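Local coordinates for quinoline 2-oxidoreductase small subunit (Pseudomonas putida, PDB 1T3Q), which carries two [2Fe-2S] clusters and probably relays electrons from the molybdenum centre to FAD in the hydroxylation of quinoline, at residues 7-18 with 22-33. Residues are numbered along the deposited sequence; the frame is centred on the assembly and turned at random.
Sequences SQLMRISATING and VFYVEPRMHLAD
One face of the Phe23 ring receives Ile12 CB, 4.0 Å from the centroid and 26° off the normal, a CH-pi contact displaced toward the rim; Ile12 CG2 presses on Phe23 CZ at 3.5 Å, while Ile16 CD1 and Ala14 CB approach the ring obliquely. With chi1 at 53°, Phe23 CG stands between its backbone N and carbonyl carbon, which brings the ring back toward strand 10-16. The Tyr24 ring takes Arg11 CA over one face and Leu9 CB at its edge. The Arg11 chain, extended from CG to NE, runs alongside the ring, with CD 3.2 Å from Tyr24 OH, and ends in a guanidinium nearly perpendicular to that ring; Val22 CG1 covers one guanidinium face, and Tyr24 OH lies at its edge.

Between these two sets of side chains, Phe23 and Ile12 on one face, Tyr24, Arg11 and Val22 on the other, the backbones form an antiparallel ladder, with hydrogen-bonded pairs Met10–Val25 and Ile12–Phe23. Met10 N to Val25 O is short (2.7 Å) and almost straight at 174°; Ile12 N to Phe23 O measures 2.8 Å. Where the ladder ends, Met10 SD meets Pro27 CG at 3.9 Å. A serine in place of Phe23 would probably open a gap beside Ile12 and Ile16 and leave a hydroxyl facing apolar neighbours.

This hairpin forms one margin of the mixed sheet of the beta-grasp [2Fe-2S] domain, as in plant-type ferredoxins: 19-25 is outermost within the chain, and 10-16 continues inward to 79-81. Phe23 and Val25 pack on Val38 of helix 31-39, whereas Met10 and Pro27 touch Tyr8 and Phe6 of the medium subunit.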
loop_
_atom_site.group_PDB
_atom_site.type_symbol
_atom_site.label_atom_id
_atom_site.label_comp_id
_atom_site.label_asym_id
_atom_site.label_seq_id
_atom_site.Cartn_x
_atom_site.Cartn_y
_atom_site.Cartn_z
ATOM N N SER A 7 16.960 4.876 -29.264
ATOM C CA SER A 7 16.300 5.619 -28.146
ATOM C C SER A 7 15.520 6.785 -28.723
ATOM O O SER A 7 16.041 7.560 -29.527
ATOM N N GLN A 8 14.261 6.862 -28.312
ATOM C CA GLN A 8 13.357 7.910 -28.711
ATOM C C GLN A 8 13.301 8.880 -27.527
ATOM O O GLN A 8 12.618 9.906 -27.584
ATOM C CB GLN A 8 11.976 7.329 -29.022
ATOM C CG GLN A 8 12.071 6.175 -30.003
ATOM C CD GLN A 8 10.763 5.460 -30.193
ATOM O OE1 GLN A 8 9.995 5.776 -31.100
ATOM N NE2 GLN A 8 10.500 4.481 -29.334
ATOM N N LEU A 9 14.054 8.549 -26.469
ATOM C CA LEU A 9 14.147 9.351 -25.233
ATOM C C LEU A 9 15.263 10.385 -25.284
ATOM O O LEU A 9 16.383 10.093 -25.705
ATOM C CB LEU A 9 14.404 8.453 -24.010
ATOM C CG LEU A 9 13.272 8.106 -23.025
ATOM C CD1 LEU A 9 11.991 7.837 -23.784
ATOM C CD2 LEU A 9 13.664 6.890 -22.184
ATOM N N MET A 10 14.956 11.585 -24.815
ATOM C CA MET A 10 15.918 12.677 -24.796
ATOM C C MET A 10 16.350 13.026 -23.373
ATOM O O MET A 10 15.529 13.080 -22.454
ATOM C CB MET A 10 15.316 13.907 -25.480
ATOM C CG MET A 10 15.103 13.731 -26.980
ATOM S SD MET A 10 14.437 15.207 -27.761
ATOM C CE MET A 10 15.841 16.325 -27.623
ATOM N N ARG A 11 17.647 13.263 -23.204
ATOM C CA ARG A 11 18.222 13.602 -21.910
ATOM C C ARG A 11 17.981 15.076 -21.623
ATOM O O ARG A 11 18.541 15.946 -22.289
ATOM C CB ARG A 11 19.724 13.307 -21.921
ATOM C CG ARG A 11 20.445 13.622 -20.620
ATOM C CD ARG A 11 21.880 13.115 -20.667
ATOM N NE ARG A 11 22.599 13.338 -19.417
ATOM C CZ ARG A 11 22.963 14.534 -18.963
ATOM N NH1 ARG A 11 22.675 15.626 -19.659
ATOM N NH2 ARG A 11 23.622 14.637 -17.815
ATOM N N ILE A 12 17.144 15.355 -20.631
ATOM C CA ILE A 12 16.831 16.731 -20.284
ATOM C C ILE A 12 17.485 17.152 -18.979
ATOM O O ILE A 12 17.397 16.457 -17.968
ATOM C CB ILE A 12 15.305 16.949 -20.177
ATOM C CG1 ILE A 12 14.633 16.534 -21.493
ATOM C CG2 ILE A 12 15.005 18.414 -19.863
ATOM C CD1 ILE A 12 15.189 17.234 -22.725
ATOM N N SER A 13 18.141 18.305 -19.018
ATOM C CA SER A 13 18.824 18.845 -17.856
ATOM C C SER A 13 18.124 20.113 -17.378
ATOM O O SER A 13 18.061 21.111 -18.099
ATOM C CB SER A 13 20.282 19.146 -18.217
ATOM O OG SER A 13 20.980 19.692 -17.116
ATOM N N ALA A 14 17.588 20.069 -16.164
ATOM C CA ALA A 14 16.890 21.222 -15.601
ATOM C C ALA A 14 17.002 21.233 -14.081
ATOM O O ALA A 14 17.230 20.198 -13.456
ATOM C CB ALA A 14 15.416 21.193 -16.010
ATOM N N THR A 15 16.859 22.409 -13.485
ATOM C CA THR A 15 16.916 22.504 -12.038
ATOM C C THR A 15 15.476 22.435 -11.536
ATOM O O THR A 15 14.616 23.189 -11.984
ATOM C CB THR A 15 17.565 23.822 -11.589
ATOM O OG1 THR A 15 18.918 23.864 -12.061
ATOM C CG2 THR A 15 17.568 23.926 -10.079
ATOM N N ILE A 16 15.214 21.510 -10.622
ATOM C CA ILE A 16 13.873 21.344 -10.076
ATOM C C ILE A 16 13.925 21.568 -8.575
ATOM O O ILE A 16 14.594 20.834 -7.849
ATOM C CB ILE A 16 13.324 19.936 -10.379
ATOM C CG1 ILE A 16 13.343 19.697 -11.890
ATOM C CG2 ILE A 16 11.902 19.798 -9.825
ATOM C CD1 ILE A 16 12.848 18.322 -12.320
ATOM N N ASN A 17 13.221 22.600 -8.127
ATOM C CA ASN A 17 13.176 22.976 -6.722
ATOM C C ASN A 17 14.570 23.181 -6.137
ATOM O O ASN A 17 14.878 22.709 -5.041
ATOM C CB ASN A 17 12.392 21.936 -5.917
ATOM C CG ASN A 17 10.940 21.851 -6.357
ATOM O OD1 ASN A 17 10.346 22.855 -6.746
ATOM N ND2 ASN A 17 10.364 20.660 -6.295
ATOM N N GLY A 18 15.411 23.887 -6.888
ATOM C CA GLY A 18 16.760 24.178 -6.431
ATOM C C GLY A 18 17.813 23.118 -6.691
ATOM O O GLY A 18 19.004 23.389 -6.548
ATOM N N VAL A 22 18.346 15.478 -13.933
ATOM C CA VAL A 22 18.514 14.946 -15.273
ATOM C C VAL A 22 17.470 13.854 -15.446
ATOM O O VAL A 22 17.460 12.879 -14.701
ATOM C CB VAL A 22 19.915 14.332 -15.472
ATOM C CG1 VAL A 22 20.007 13.700 -16.852
ATOM C CG2 VAL A 22 20.985 15.404 -15.315
ATOM N N PHE A 23 16.580 14.028 -16.416
ATOM C CA PHE A 23 15.543 13.034 -16.667
ATOM C C PHE A 23 15.386 12.756 -18.157
ATOM O O PHE A 23 15.681 13.612 -18.996
ATOM C CB PHE A 23 14.210 13.483 -16.045
ATOM C CG PHE A 23 13.777 14.867 -16.444
ATOM C CD1 PHE A 23 12.984 15.068 -17.566
ATOM C CD2 PHE A 23 14.173 15.975 -15.697
ATOM C CE1 PHE A 23 12.591 16.350 -17.944
ATOM C CE2 PHE A 23 13.787 17.264 -16.065
ATOM C CZ PHE A 23 12.995 17.453 -17.191
ATOM N N TYR A 24 14.938 11.548 -18.477
ATOM C CA TYR A 24 14.749 11.139 -19.860
ATOM C C TYR A 24 13.279 11.093 -20.219
ATOM O O TYR A 24 12.478 10.490 -19.512
ATOM C CB TYR A 24 15.390 9.773 -20.101
ATOM C CG TYR A 24 16.897 9.824 -20.056
ATOM C CD1 TYR A 24 17.573 10.008 -18.851
ATOM C CD2 TYR A 24 17.646 9.742 -21.228
ATOM C CE1 TYR A 24 18.958 10.113 -18.816
ATOM C CE2 TYR A 24 19.027 9.847 -21.204
ATOM C CZ TYR A 24 19.677 10.033 -19.997
ATOM O OH TYR A 24 21.046 10.151 -19.979
ATOM N N VAL A 25 12.935 11.730 -21.331
ATOM C CA VAL A 25 11.555 11.790 -21.779
ATOM C C VAL A 25 11.438 11.791 -23.292
ATOM O O VAL A 25 12.401 12.083 -24.007
ATOM C CB VAL A 25 10.862 13.077 -21.262
ATOM C CG1 VAL A 25 10.741 13.036 -19.752
ATOM C CG2 VAL A 25 11.658 14.305 -21.699
ATOM N N GLU A 26 10.247 11.453 -23.775
ATOM C CA GLU A 26 9.973 11.477 -25.205
ATOM C C GLU A 26 9.408 12.864 -25.474
ATOM O O GLU A 26 8.791 13.465 -24.593
ATOM C CB GLU A 26 8.921 10.438 -25.589
ATOM C CG GLU A 26 9.326 9.004 -25.362
ATOM C CD GLU A 26 8.286 8.036 -25.875
ATOM O OE1 GLU A 26 7.147 8.058 -25.370
ATOM O OE2 GLU A 26 8.603 7.255 -26.795
ATOM N N PRO A 27 9.608 13.392 -26.691
ATOM C CA PRO A 27 9.092 14.721 -27.029
ATOM C C PRO A 27 7.570 14.830 -26.857
ATOM O O PRO A 27 7.057 15.894 -26.522
ATOM C CB PRO A 27 9.518 14.894 -28.488
ATOM C CG PRO A 27 10.800 14.108 -28.555
ATOM C CD PRO A 27 10.453 12.859 -27.777
ATOM N N ARG A 28 6.865 13.720 -27.076
ATOM C CA ARG A 28 5.403 13.682 -26.978
ATOM C C ARG A 28 4.822 13.850 -25.577
ATOM O O ARG A 28 3.604 13.952 -25.423
ATOM C CB ARG A 28 4.866 12.366 -27.563
ATOM C CG ARG A 28 5.149 11.138 -26.695
ATOM C CD ARG A 28 4.625 9.855 -27.342
ATOM N NE ARG A 28 3.209 9.950 -27.695
ATOM C CZ ARG A 28 2.525 8.992 -28.319
ATOM N NH1 ARG A 28 1.240 9.161 -28.603
ATOM N NH2 ARG A 28 3.124 7.859 -28.658
ATOM N N MET A 29 5.673 13.865 -24.559
ATOM C CA MET A 29 5.198 14.003 -23.186
ATOM C C MET A 29 5.287 15.451 -22.707
ATOM O O MET A 29 6.338 16.089 -22.846
ATOM C CB MET A 29 6.027 13.097 -22.257
ATOM C CG MET A 29 5.631 13.170 -20.784
ATOM S SD MET A 29 6.547 12.053 -19.702
ATOM C CE MET A 29 5.538 10.584 -19.797
ATOM N N HIS A 30 4.196 15.985 -22.157
ATOM C CA HIS A 30 4.272 17.351 -21.660
ATOM C C HIS A 30 4.953 17.378 -20.293
ATOM O O HIS A 30 5.137 16.340 -19.655
ATOM C CB HIS A 30 2.895 18.049 -21.632
ATOM C CG HIS A 30 1.793 17.272 -20.972
ATOM N ND1 HIS A 30 1.869 16.816 -19.673
ATOM C CD2 HIS A 30 0.546 16.966 -21.403
ATOM C CE1 HIS A 30 0.714 16.269 -19.332
ATOM N NE2 HIS A 30 -0.107 16.349 -20.364
ATOM N N LEU A 31 5.363 18.569 -19.871
ATOM C CA LEU A 31 6.070 18.749 -18.608
ATOM C C LEU A 31 5.305 18.277 -17.377
ATOM O O LEU A 31 5.898 17.712 -16.452
ATOM C CB LEU A 31 6.469 20.221 -18.455
ATOM C CG LEU A 31 7.333 20.579 -17.244
ATOM C CD1 LEU A 31 8.545 19.661 -17.178
ATOM C CD2 LEU A 31 7.759 22.037 -17.343
ATOM N N ALA A 32 3.991 18.499 -17.360
ATOM C CA ALA A 32 3.173 18.069 -16.229
ATOM C C ALA A 32 3.330 16.561 -16.034
ATOM O O ALA A 32 3.614 16.100 -14.932
ATOM C CB ALA A 32 1.702 18.429 -16.471
ATOM N N ASP A 33 3.151 15.792 -17.106
ATOM C CA ASP A 33 3.300 14.336 -17.025
ATOM C C ASP A 33 4.730 13.921 -16.654
ATOM O O ASP A 33 4.926 12.982 -15.886
ATOM C CB ASP A 33 2.919 13.675 -18.361
ATOM C CG ASP A 33 1.418 13.430 -18.501
ATOM O OD1 ASP A 33 0.988 12.982 -19.590
ATOM O OD2 ASP A 33 0.661 13.679 -17.535
#